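Local structure of 6-phospho-beta-d glycosidase (Streptococcus pyogenes, 5FOO) at residues T14-Q18 with G421-L425; V415-D420 with Y432-N437; L30-W34 with Q177-A182. The protein probably hydrolyses 6-phospho-beta-glucosides as a retaining family 1 glycoside hydrolase, and here holds the probe 6-phosphocyclophellitol in its active-site pocket. The protein carries 1 engineered substitution. One frame throughout, in Å; residues are numbered along the deposited sequence.

Contact 1. Residues T14-Q18 with G421-L425; sequences TSGPQ and GWSWL. With JAZ (6-phosphocyclophellitol), chain G.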
loop_
_atom_site.group_PDB
_atom_site.type_symbol
_atom_site.label_atom_id
_atom_site.label_comp_id
_atom_site.label_asym_id
_atom_site.label_seq_id
_atom_site.Cartn_x
_atom_site.Cartn_y
_atom_site.Cartn_z
ATOM N N THR A 14 -1.856 8.317 -1.144
ATOM C CA THR A 14 -2.698 8.013 -2.296
ATOM C C THR A 14 -1.840 7.179 -3.279
ATOM O O THR A 14 -0.737 6.728 -2.918
ATOM C CB THR A 14 -3.307 9.306 -2.888
ATOM O OG1 THR A 14 -4.299 8.995 -3.843
ATOM C CG2 THR A 14 -2.261 10.238 -3.533
ATOM N N SER A 15 -2.374 6.947 -4.474
ATOM C CA SER A 15 -1.664 6.291 -5.540
ATOM C C SER A 15 -2.014 6.965 -6.872
ATOM O O SER A 15 -3.015 7.676 -6.978
ATOM C CB SER A 15 -2.038 4.815 -5.557
ATOM O OG SER A 15 -3.352 4.639 -5.995
ATOM N N GLY A 16 -1.174 6.796 -7.877
ATOM C CA GLY A 16 -1.434 7.342 -9.231
ATOM C C GLY A 16 -2.826 6.893 -9.769
ATOM O O GLY A 16 -3.633 7.722 -10.223
ATOM N N PRO A 17 -3.106 5.588 -9.715
ATOM C CA PRO A 17 -4.366 5.103 -10.274
ATOM C C PRO A 17 -5.615 5.631 -9.547
ATOM O O PRO A 17 -6.642 5.845 -10.183
ATOM C CB PRO A 17 -4.241 3.580 -10.153
ATOM C CG PRO A 17 -2.778 3.311 -10.107
ATOM C CD PRO A 17 -2.210 4.483 -9.343
ATOM N N GLN A 18 -5.540 5.854 -8.243
ATOM C CA GLN A 18 -6.700 6.218 -7.478
ATOM C C GLN A 18 -6.945 7.722 -7.504
ATOM O O GLN A 18 -8.042 8.148 -7.176
ATOM C CB GLN A 18 -6.559 5.737 -6.069
ATOM C CG GLN A 18 -6.450 4.233 -5.991
ATOM C CD GLN A 18 -6.240 3.739 -4.593
ATOM O OE1 GLN A 18 -5.092 3.504 -4.162
ATOM N NE2 GLN A 18 -7.354 3.506 -3.873
ATOM N N GLY A 421 -10.594 9.560 -2.774
ATOM C CA GLY A 421 -10.168 8.966 -4.043
ATOM C C GLY A 421 -10.936 7.712 -4.461
ATOM O O GLY A 421 -11.775 7.190 -3.730
ATOM N N TRP A 422 -10.547 7.179 -5.597
ATOM C CA TRP A 422 -11.223 6.044 -6.206
ATOM C C TRP A 422 -10.683 4.770 -5.619
ATOM O O TRP A 422 -9.524 4.483 -5.854
ATOM C CB TRP A 422 -10.958 6.097 -7.704
ATOM C CG TRP A 422 -11.650 5.075 -8.498
ATOM C CD1 TRP A 422 -13.020 5.005 -8.776
ATOM C CD2 TRP A 422 -11.058 3.944 -9.132
ATOM N NE1 TRP A 422 -13.265 3.918 -9.601
ATOM C CE2 TRP A 422 -12.096 3.244 -9.814
ATOM C CE3 TRP A 422 -9.744 3.449 -9.213
ATOM C CZ2 TRP A 422 -11.863 2.080 -10.521
ATOM C CZ3 TRP A 422 -9.523 2.287 -9.935
ATOM C CH2 TRP A 422 -10.588 1.630 -10.598
ATOM N N SER A 423 -11.481 4.017 -4.823
ATOM C CA SER A 423 -10.981 2.758 -4.238
ATOM C C SER A 423 -11.397 1.482 -5.035
ATOM O O SER A 423 -12.122 0.626 -4.530
ATOM C CB SER A 423 -11.280 2.509 -2.707
ATOM O OG SER A 423 -11.524 3.577 -1.742
ATOM N N TRP A 424 -10.922 1.353 -6.248
ATOM C CA TRP A 424 -10.918 0.088 -6.918
ATOM C C TRP A 424 -12.437 -0.298 -7.161
ATOM O O TRP A 424 -13.271 0.588 -7.504
ATOM C CB TRP A 424 -10.120 -0.930 -6.057
ATOM C CG TRP A 424 -8.785 -0.371 -5.569
ATOM C CD1 TRP A 424 -8.403 -0.171 -4.282
ATOM C CD2 TRP A 424 -7.657 0.038 -6.389
ATOM N NE1 TRP A 424 -7.108 0.293 -4.234
ATOM C CE2 TRP A 424 -6.632 0.447 -5.507
ATOM C CE3 TRP A 424 -7.434 0.116 -7.760
ATOM C CZ2 TRP A 424 -5.418 0.964 -5.961
ATOM C CZ3 TRP A 424 -6.190 0.611 -8.234
ATOM C CH2 TRP A 424 -5.205 1.033 -7.326
ATOM N N LEU A 425 -12.805 -1.547 -6.873
ATOM C CA LEU A 425 -14.199 -1.990 -7.061
ATOM C C LEU A 425 -15.180 -1.140 -6.269
ATOM O O LEU A 425 -16.254 -0.856 -6.776
ATOM C CB LEU A 425 -14.359 -3.474 -6.750
ATOM C CG LEU A 425 -13.593 -4.348 -7.714
ATOM C CD1 LEU A 425 -13.700 -5.780 -7.249
ATOM C CD2 LEU A 425 -14.088 -4.207 -9.149
HETATM C C2 JAZ G . -7.079 1.447 -0.537
HETATM C C3 JAZ G . -5.562 1.641 -0.745
HETATM C C4 JAZ G . -4.780 0.520 -0.071
HETATM C C5 JAZ G . -5.063 0.425 1.422
HETATM C C6 JAZ G . -6.553 0.353 1.676
HETATM C C7 JAZ G . -7.325 1.466 0.967
HETATM C C8 JAZ G . -8.803 1.481 1.346
HETATM O O9 JAZ G . -9.366 0.250 0.901
HETATM P P10 JAZ G . -10.891 0.214 0.460
HETATM O O11 JAZ G . -11.097 -1.191 0.017
HETATM O O12 JAZ G . -11.216 1.324 -0.451
HETATM O O13 JAZ G . -11.659 0.516 1.672
HETATM O O14 JAZ G . -7.041 -0.946 1.318
HETATM O O15 JAZ G . -7.815 2.534 -1.109
HETATM O O16 JAZ G . -5.333 1.591 -2.131
HETATM O O17 JAZ G . -3.391 0.692 -0.298
#
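The sugar-binding pocket of this family 1 (beta/alpha)8 barrel is walled in part by Q18 and W424, whose side chains cross at about a right angle beside the bound 6-phosphocyclophellitol. The methylene CG of Q18 lies over the indole, 3.8 Å from the centroid of the six-membered ring, a CH-pi contact. Extended beyond CG (chi2 177°), Q18 carries its amide over the indole rim to the ligand, NE2 3.1 Å above the W424 plane. There NE2 donates to ligand O15 at 3.0 Å, and OE1 accepts from ligand O16 at 2.8 Å. A glutamine suits the place, since one group gives and takes. S15 OG donates to Q18 OE1, 2.8 Å away and in the carbonyl plane, while Q18 NE2 also reaches W422 O at 3.1 Å; together they fix the amide's rotation. At the ring edge W424 NE1 bonds to ligand O16 at 3.0 Å. Backbone joins backbone where W422 N meets Q18 O at 3.1 Å, nearly straight at 172°. S15 is also the N-cap of helix 16-19, just after strand 9-13, its OG taking a weak bond from Q18 N. P17 and S15 pack on strand 72-76, F31 and F120 meet the W424 ring, and W422 NE1 bonds to V46 O.

Contact 2. Residues V415-D420 with Y432-N437; sequences VWTPID and YGLVEN. With JAZ (6-phosphocyclophellitol), chain G.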
loop_
_atom_site.group_PDB
_atom_site.type_symbol
_atom_site.label_atom_id
_atom_site.label_comp_id
_atom_site.label_asym_id
_atom_site.label_seq_id
_atom_site.Cartn_x
_atom_site.Cartn_y
_atom_site.Cartn_z
ATOM N N VAL A 415 -1.971 9.406 6.731
ATOM C CA VAL A 415 -3.372 9.140 6.684
ATOM C C VAL A 415 -3.745 8.666 5.248
ATOM O O VAL A 415 -3.447 9.317 4.249
ATOM C CB VAL A 415 -4.206 10.388 7.023
ATOM C CG1 VAL A 415 -5.687 9.999 6.979
ATOM C CG2 VAL A 415 -3.864 10.929 8.406
ATOM N N TRP A 416 -4.449 7.539 5.170
ATOM C CA TRP A 416 -5.197 7.211 3.971
ATOM C C TRP A 416 -6.606 7.848 3.982
ATOM O O TRP A 416 -7.389 7.470 4.874
ATOM C CB TRP A 416 -5.310 5.715 3.749
ATOM C CG TRP A 416 -5.855 5.489 2.373
ATOM C CD1 TRP A 416 -7.190 5.438 1.978
ATOM C CD2 TRP A 416 -5.097 5.349 1.237
ATOM N NE1 TRP A 416 -7.269 5.306 0.616
ATOM C CE2 TRP A 416 -5.999 5.208 0.135
ATOM C CE3 TRP A 416 -3.723 5.279 1.010
ATOM C CZ2 TRP A 416 -5.554 5.048 -1.151
ATOM C CZ3 TRP A 416 -3.275 5.107 -0.273
ATOM C CH2 TRP A 416 -4.169 4.973 -1.341
ATOM N N THR A 417 -6.703 9.070 3.508
ATOM C CA THR A 417 -6.148 9.560 2.255
ATOM C C THR A 417 -6.331 11.093 2.340
ATOM O O THR A 417 -7.292 11.557 2.968
ATOM C CB THR A 417 -6.665 8.912 0.992
ATOM O OG1 THR A 417 -5.732 9.178 -0.061
ATOM C CG2 THR A 417 -8.043 9.439 0.658
ATOM N N PRO A 418 -5.421 11.885 1.767
ATOM C CA PRO A 418 -5.663 13.326 1.898
ATOM C C PRO A 418 -6.991 13.838 1.325
ATOM O O PRO A 418 -7.674 14.619 1.967
ATOM C CB PRO A 418 -4.502 13.935 1.120
ATOM C CG PRO A 418 -3.429 12.986 1.382
ATOM C CD PRO A 418 -4.064 11.638 1.238
ATOM N N ILE A 419 -7.283 13.438 0.103
ATOM C CA ILE A 419 -8.455 13.834 -0.618
ATOM C C ILE A 419 -9.167 12.568 -1.110
ATOM O O ILE A 419 -8.526 11.685 -1.654
ATOM C CB ILE A 419 -8.051 14.693 -1.823
ATOM C CG1 ILE A 419 -7.339 15.970 -1.354
ATOM C CG2 ILE A 419 -9.279 15.033 -2.685
ATOM C CD1 ILE A 419 -6.658 16.737 -2.466
ATOM N N ASP A 420 -10.481 12.506 -0.946
ATOM C CA ASP A 420 -11.302 11.371 -1.353
ATOM C C ASP A 420 -10.807 10.880 -2.674
ATOM O O ASP A 420 -10.600 11.713 -3.601
ATOM C CB ASP A 420 -12.789 11.768 -1.520
ATOM C CG ASP A 420 -13.513 12.089 -0.183
ATOM O OD1 ASP A 420 -13.069 11.690 0.922
ATOM O OD2 ASP A 420 -14.612 12.701 -0.278
ATOM N N TYR A 432 -12.558 8.166 2.467
ATOM C CA TYR A 432 -11.460 8.173 3.455
ATOM C C TYR A 432 -10.769 9.555 3.672
ATOM O O TYR A 432 -9.915 9.678 4.504
ATOM C CB TYR A 432 -10.358 7.186 3.003
ATOM C CG TYR A 432 -10.649 5.703 3.203
ATOM C CD1 TYR A 432 -11.381 4.959 2.274
ATOM C CD2 TYR A 432 -10.155 5.034 4.315
ATOM C CE1 TYR A 432 -11.623 3.590 2.455
ATOM C CE2 TYR A 432 -10.380 3.669 4.506
ATOM C CZ TYR A 432 -11.126 2.940 3.576
ATOM O OH TYR A 432 -11.334 1.584 3.826
ATOM N N GLY A 433 -11.140 10.585 2.926
ATOM C CA GLY A 433 -10.372 11.807 2.886
ATOM C C GLY A 433 -10.436 12.598 4.161
ATOM O O GLY A 433 -11.474 12.601 4.895
ATOM N N LEU A 434 -9.348 13.311 4.423
ATOM C CA LEU A 434 -9.433 14.476 5.311
ATOM C C LEU A 434 -10.161 15.623 4.571
ATOM O O LEU A 434 -10.672 16.547 5.165
ATOM C CB LEU A 434 -8.012 14.955 5.634
ATOM C CG LEU A 434 -7.090 13.996 6.333
ATOM C CD1 LEU A 434 -5.675 14.566 6.321
ATOM C CD2 LEU A 434 -7.575 13.684 7.755
ATOM N N VAL A 435 -10.117 15.587 3.256
ATOM C CA VAL A 435 -10.681 16.599 2.393
ATOM C C VAL A 435 -11.625 15.908 1.423
ATOM O O VAL A 435 -11.249 14.971 0.723
ATOM C CB VAL A 435 -9.578 17.301 1.583
ATOM C CG1 VAL A 435 -10.162 18.370 0.653
ATOM C CG2 VAL A 435 -8.535 17.915 2.551
ATOM N N GLU A 436 -12.833 16.442 1.350
ATOM C CA GLU A 436 -13.907 15.907 0.531
ATOM C C GLU A 436 -13.602 16.228 -0.912
ATOM O O GLU A 436 -13.098 17.308 -1.200
ATOM C CB GLU A 436 -15.203 16.648 0.950
ATOM C CG GLU A 436 -16.403 16.357 0.107
ATOM C CD GLU A 436 -17.603 17.233 0.434
ATOM O OE1 GLU A 436 -17.558 18.143 1.329
ATOM O OE2 GLU A 436 -18.585 16.984 -0.279
ATOM N N ASN A 437 -13.948 15.343 -1.809
ATOM C CA ASN A 437 -13.966 15.645 -3.214
ATOM C C ASN A 437 -15.385 15.456 -3.753
ATOM O O ASN A 437 -16.017 14.424 -3.531
ATOM C CB ASN A 437 -13.050 14.728 -4.029
ATOM C CG ASN A 437 -12.841 15.227 -5.449
ATOM O OD1 ASN A 437 -12.982 16.442 -5.741
ATOM N ND2 ASN A 437 -12.468 14.337 -6.324
HETATM C C2 JAZ G . -7.079 1.447 -0.537
HETATM C C3 JAZ G . -5.562 1.641 -0.745
HETATM C C4 JAZ G . -4.780 0.520 -0.071
HETATM C C5 JAZ G . -5.063 0.425 1.422
HETATM C C6 JAZ G . -6.553 0.353 1.676
HETATM C C7 JAZ G . -7.325 1.466 0.967
HETATM C C8 JAZ G . -8.803 1.481 1.346
HETATM O O9 JAZ G . -9.366 0.250 0.901
HETATM P P10 JAZ G . -10.891 0.214 0.460
HETATM O O11 JAZ G . -11.097 -1.191 0.017
HETATM O O12 JAZ G . -11.216 1.324 -0.451
HETATM O O13 JAZ G . -11.659 0.516 1.672
HETATM O O14 JAZ G . -7.041 -0.946 1.318
HETATM O O15 JAZ G . -7.815 2.534 -1.109
HETATM O O16 JAZ G . -5.333 1.591 -2.131
HETATM O O17 JAZ G . -3.391 0.692 -0.298
#
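W416 and Y432 meet edge to face beside the ligand: the pyrrole edge of the tryptophan is turned to the tyrosine ring, centroids 5.2 Å apart and planes at 82°. Each serves the ligand differently. One broad indole face of W416 lies under the cyclitol, with ligand C3 3.4 Å above its plane, whereas Y432 OH donates to phosphate oxygen O13 at a modelled 2.4 Å, so short that the exact length is doubtful. T417 CB covers the opposite face of the indole.

Behind this pair the two segments are laced together by backbone. L434 N bonds to T417 O at 3.1 Å, V435 N to P418 O at 2.9 Å, and D420 N to V435 O at 3.1 Å; I419 and V435 form a single beta bridge. G433, having no side chain, sets its CA close against T417 O and D420 OD1. D420 bridges G433 and N437: OD1 takes G433 N at 3.0 Å, and OD2 takes N437 N at 3.1 Å from above the carboxylate plane.

Salt bridges from K447 to OD1 and R431 to OD2 complete the setting of D420. Two amides and two cations around a buried carboxylate would probably stabilise its ionised form; an aspartate suits the place because its two oxygens can accept from both backbone amides at once.

Contact 3. Residues L30-W34 with Q177-A182; sequences LFDYW and QFHYPA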
loop_
_atom_site.group_PDB
_atom_site.type_symbol
_atom_site.label_atom_id
_atom_site.label_comp_id
_atom_site.label_asym_id
_atom_site.label_seq_id
_atom_site.Cartn_x
_atom_site.Cartn_y
_atom_site.Cartn_z
ATOM N N LEU A 30 -4.194 -2.778 -15.131
ATOM C CA LEU A 30 -5.175 -3.856 -14.959
ATOM C C LEU A 30 -6.513 -3.305 -14.613
ATOM O O LEU A 30 -7.511 -3.743 -15.210
ATOM C CB LEU A 30 -4.780 -4.864 -13.912
ATOM C CG LEU A 30 -3.464 -5.560 -14.162
ATOM C CD1 LEU A 30 -3.205 -6.639 -13.138
ATOM C CD2 LEU A 30 -3.371 -6.134 -15.573
ATOM N N PHE A 31 -6.579 -2.358 -13.675
ATOM C CA PHE A 31 -7.907 -1.814 -13.290
ATOM C C PHE A 31 -8.628 -0.965 -14.378
ATOM O O PHE A 31 -9.846 -1.051 -14.512
ATOM C CB PHE A 31 -7.846 -1.044 -11.982
ATOM C CG PHE A 31 -8.134 -1.891 -10.773
ATOM C CD1 PHE A 31 -9.444 -2.205 -10.426
ATOM C CD2 PHE A 31 -7.088 -2.347 -9.951
ATOM C CE1 PHE A 31 -9.702 -2.978 -9.299
ATOM C CE2 PHE A 31 -7.330 -3.120 -8.834
ATOM C CZ PHE A 31 -8.642 -3.454 -8.496
ATOM N N ASP A 32 -7.870 -0.191 -15.161
ATOM C CA ASP A 32 -8.415 0.547 -16.256
ATOM C C ASP A 32 -9.082 -0.443 -17.218
ATOM O O ASP A 32 -10.182 -0.166 -17.725
ATOM C CB ASP A 32 -7.360 1.296 -17.071
ATOM C CG ASP A 32 -6.489 2.228 -16.248
ATOM O OD1 ASP A 32 -7.018 2.904 -15.346
ATOM O OD2 ASP A 32 -5.270 2.307 -16.555
ATOM N N TYR A 33 -8.390 -1.547 -17.501
ATOM C CA TYR A 33 -8.888 -2.560 -18.421
ATOM C C TYR A 33 -10.170 -3.230 -17.933
ATOM O O TYR A 33 -11.179 -3.389 -18.699
ATOM C CB TYR A 33 -7.856 -3.651 -18.659
ATOM C CG TYR A 33 -8.377 -4.733 -19.567
ATOM C CD1 TYR A 33 -8.520 -4.487 -20.934
ATOM C CD2 TYR A 33 -8.668 -6.017 -19.076
ATOM C CE1 TYR A 33 -8.978 -5.481 -21.789
ATOM C CE2 TYR A 33 -9.115 -7.027 -19.919
ATOM C CZ TYR A 33 -9.283 -6.733 -21.274
ATOM O OH TYR A 33 -9.708 -7.680 -22.120
ATOM N N TRP A 34 -10.097 -3.629 -16.669
ATOM C CA TRP A 34 -11.210 -4.212 -15.976
ATOM C C TRP A 34 -12.465 -3.354 -15.979
ATOM O O TRP A 34 -13.576 -3.864 -16.210
ATOM C CB TRP A 34 -10.840 -4.580 -14.530
ATOM C CG TRP A 34 -11.604 -5.805 -13.960
ATOM C CD1 TRP A 34 -12.437 -6.672 -14.627
ATOM C CD2 TRP A 34 -11.555 -6.262 -12.614
ATOM N NE1 TRP A 34 -12.908 -7.630 -13.757
ATOM C CE2 TRP A 34 -12.389 -7.388 -12.518
ATOM C CE3 TRP A 34 -10.920 -5.787 -11.454
ATOM C CZ2 TRP A 34 -12.562 -8.081 -11.331
ATOM C CZ3 TRP A 34 -11.079 -6.494 -10.264
ATOM C CH2 TRP A 34 -11.878 -7.621 -10.215
ATOM N N GLN A 177 -10.083 -13.148 -5.979
ATOM C CA GLN A 177 -10.914 -12.528 -7.018
ATOM C C GLN A 177 -11.276 -11.048 -6.879
ATOM O O GLN A 177 -12.354 -10.665 -7.222
ATOM C CB GLN A 177 -12.151 -13.407 -7.292
ATOM C CG GLN A 177 -11.778 -14.852 -7.528
ATOM C CD GLN A 177 -13.015 -15.718 -7.805
ATOM O OE1 GLN A 177 -13.433 -16.492 -6.967
ATOM N NE2 GLN A 177 -13.574 -15.582 -8.972
ATOM N N PHE A 178 -10.351 -10.196 -6.456
ATOM C CA PHE A 178 -10.664 -8.757 -6.349
ATOM C C PHE A 178 -9.746 -7.821 -7.115
ATOM O O PHE A 178 -9.992 -6.622 -7.168
ATOM C CB PHE A 178 -10.862 -8.346 -4.875
ATOM C CG PHE A 178 -9.631 -8.484 -3.995
ATOM C CD1 PHE A 178 -8.674 -7.437 -3.922
ATOM C CD2 PHE A 178 -9.442 -9.619 -3.190
ATOM C CE1 PHE A 178 -7.576 -7.559 -3.065
ATOM C CE2 PHE A 178 -8.352 -9.723 -2.316
ATOM C CZ PHE A 178 -7.407 -8.711 -2.282
ATOM N N HIS A 179 -8.717 -8.362 -7.717
ATOM C CA HIS A 179 -8.049 -7.708 -8.846
ATOM C C HIS A 179 -8.171 -8.599 -10.068
ATOM O O HIS A 179 -8.157 -9.846 -9.964
ATOM C CB HIS A 179 -6.514 -7.567 -8.584
ATOM C CG HIS A 179 -6.187 -6.698 -7.417
ATOM N ND1 HIS A 179 -4.898 -6.537 -6.940
ATOM C CD2 HIS A 179 -6.976 -5.901 -6.652
ATOM C CE1 HIS A 179 -4.913 -5.704 -5.907
ATOM N NE2 HIS A 179 -6.157 -5.314 -5.693
ATOM N N TYR A 180 -8.158 -7.951 -11.204
ATOM C CA TYR A 180 -7.965 -8.611 -12.472
ATOM C C TYR A 180 -6.643 -9.369 -12.653
ATOM O O TYR A 180 -5.626 -8.863 -12.166
ATOM C CB TYR A 180 -8.086 -7.572 -13.627
ATOM C CG TYR A 180 -8.185 -8.238 -15.006
ATOM C CD1 TYR A 180 -7.052 -8.575 -15.713
ATOM C CD2 TYR A 180 -9.444 -8.638 -15.545
ATOM C CE1 TYR A 180 -7.144 -9.239 -16.954
ATOM C CE2 TYR A 180 -9.549 -9.287 -16.795
ATOM C CZ TYR A 180 -8.397 -9.596 -17.468
ATOM O OH TYR A 180 -8.460 -10.247 -18.654
ATOM N N PRO A 181 -6.727 -10.700 -12.903
ATOM C CA PRO A 181 -7.514 -11.373 -13.920
ATOM C C PRO A 181 -8.538 -12.117 -13.058
ATOM O O PRO A 181 -9.353 -12.820 -13.592
ATOM C CB PRO A 181 -6.571 -12.356 -14.616
ATOM C CG PRO A 181 -5.498 -12.619 -13.627
ATOM C CD PRO A 181 -5.382 -11.315 -12.834
ATOM N N ALA A 182 -8.494 -11.934 -11.732
ATOM C CA ALA A 182 -9.411 -12.522 -10.783
ATOM C C ALA A 182 -9.585 -14.024 -10.959
ATOM O O ALA A 182 -10.696 -14.490 -10.981
ATOM C CB ALA A 182 -10.763 -11.841 -10.902
#
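Y180 fits between W34 and Y33 of helix 30-37, and its side chain touches them in turn. CB sits over the face of W34, 4.2 Å from the centroid of the five-membered ring. A chi1 of -168°, which sets CG anti to the backbone N, sends the ring across the helix, past W34 to Y33. On the way it turns its CD2 edge to the indole face, CD2 3.7 Å from W34 CD1, planes at 63°. Further out, the face of Y180 receives the edge of Y33, planes at 77°, with Y33 CE2 3.6 Å from Y180 CZ. At the tip, Y180 OH lies 3.5 Å from Y33 CE2, near the plane of the Y33 ring. P181 CB covers the other face. Large flat side chains suit this cluster, which has no hydrogen bond across it. The backbone shares the packing: Y180 N stands 3.3 Å above the W34 plane, F178 O meets the W34 edge at CZ3, 3.3 Å away, and L30 CD1 approaches Y180 O. F31 turns its edge to the face of H179, in an offset edge-to-face pair. I124 of helix 124-130 packs against L30, Y33 and Y180, and helix 166-174 supports H179 through V168 and S173.

In the fold
From the N terminus the chain runs through barrel strand 9-13 into residues 14-18, the first half of contact 1, then into helix 30-37, which opens contact 3. That contact closes after 142 residues, between helices 166-174 and 186-208, nested inside the longer loop of contact 1. The last barrel strand, 410-416, leads into contact 2, and contact 1 closes at 421-425 before contact 2 does at 432-437, so these two cross. Both touch the ligand; contact 1 ties the loop after the first strand to the loop after the last, and contact 2 folds the latter back on the end of strand 410-416. W424 against F31 couples contacts 1 and 3; contacts 2 and 3 do not touch.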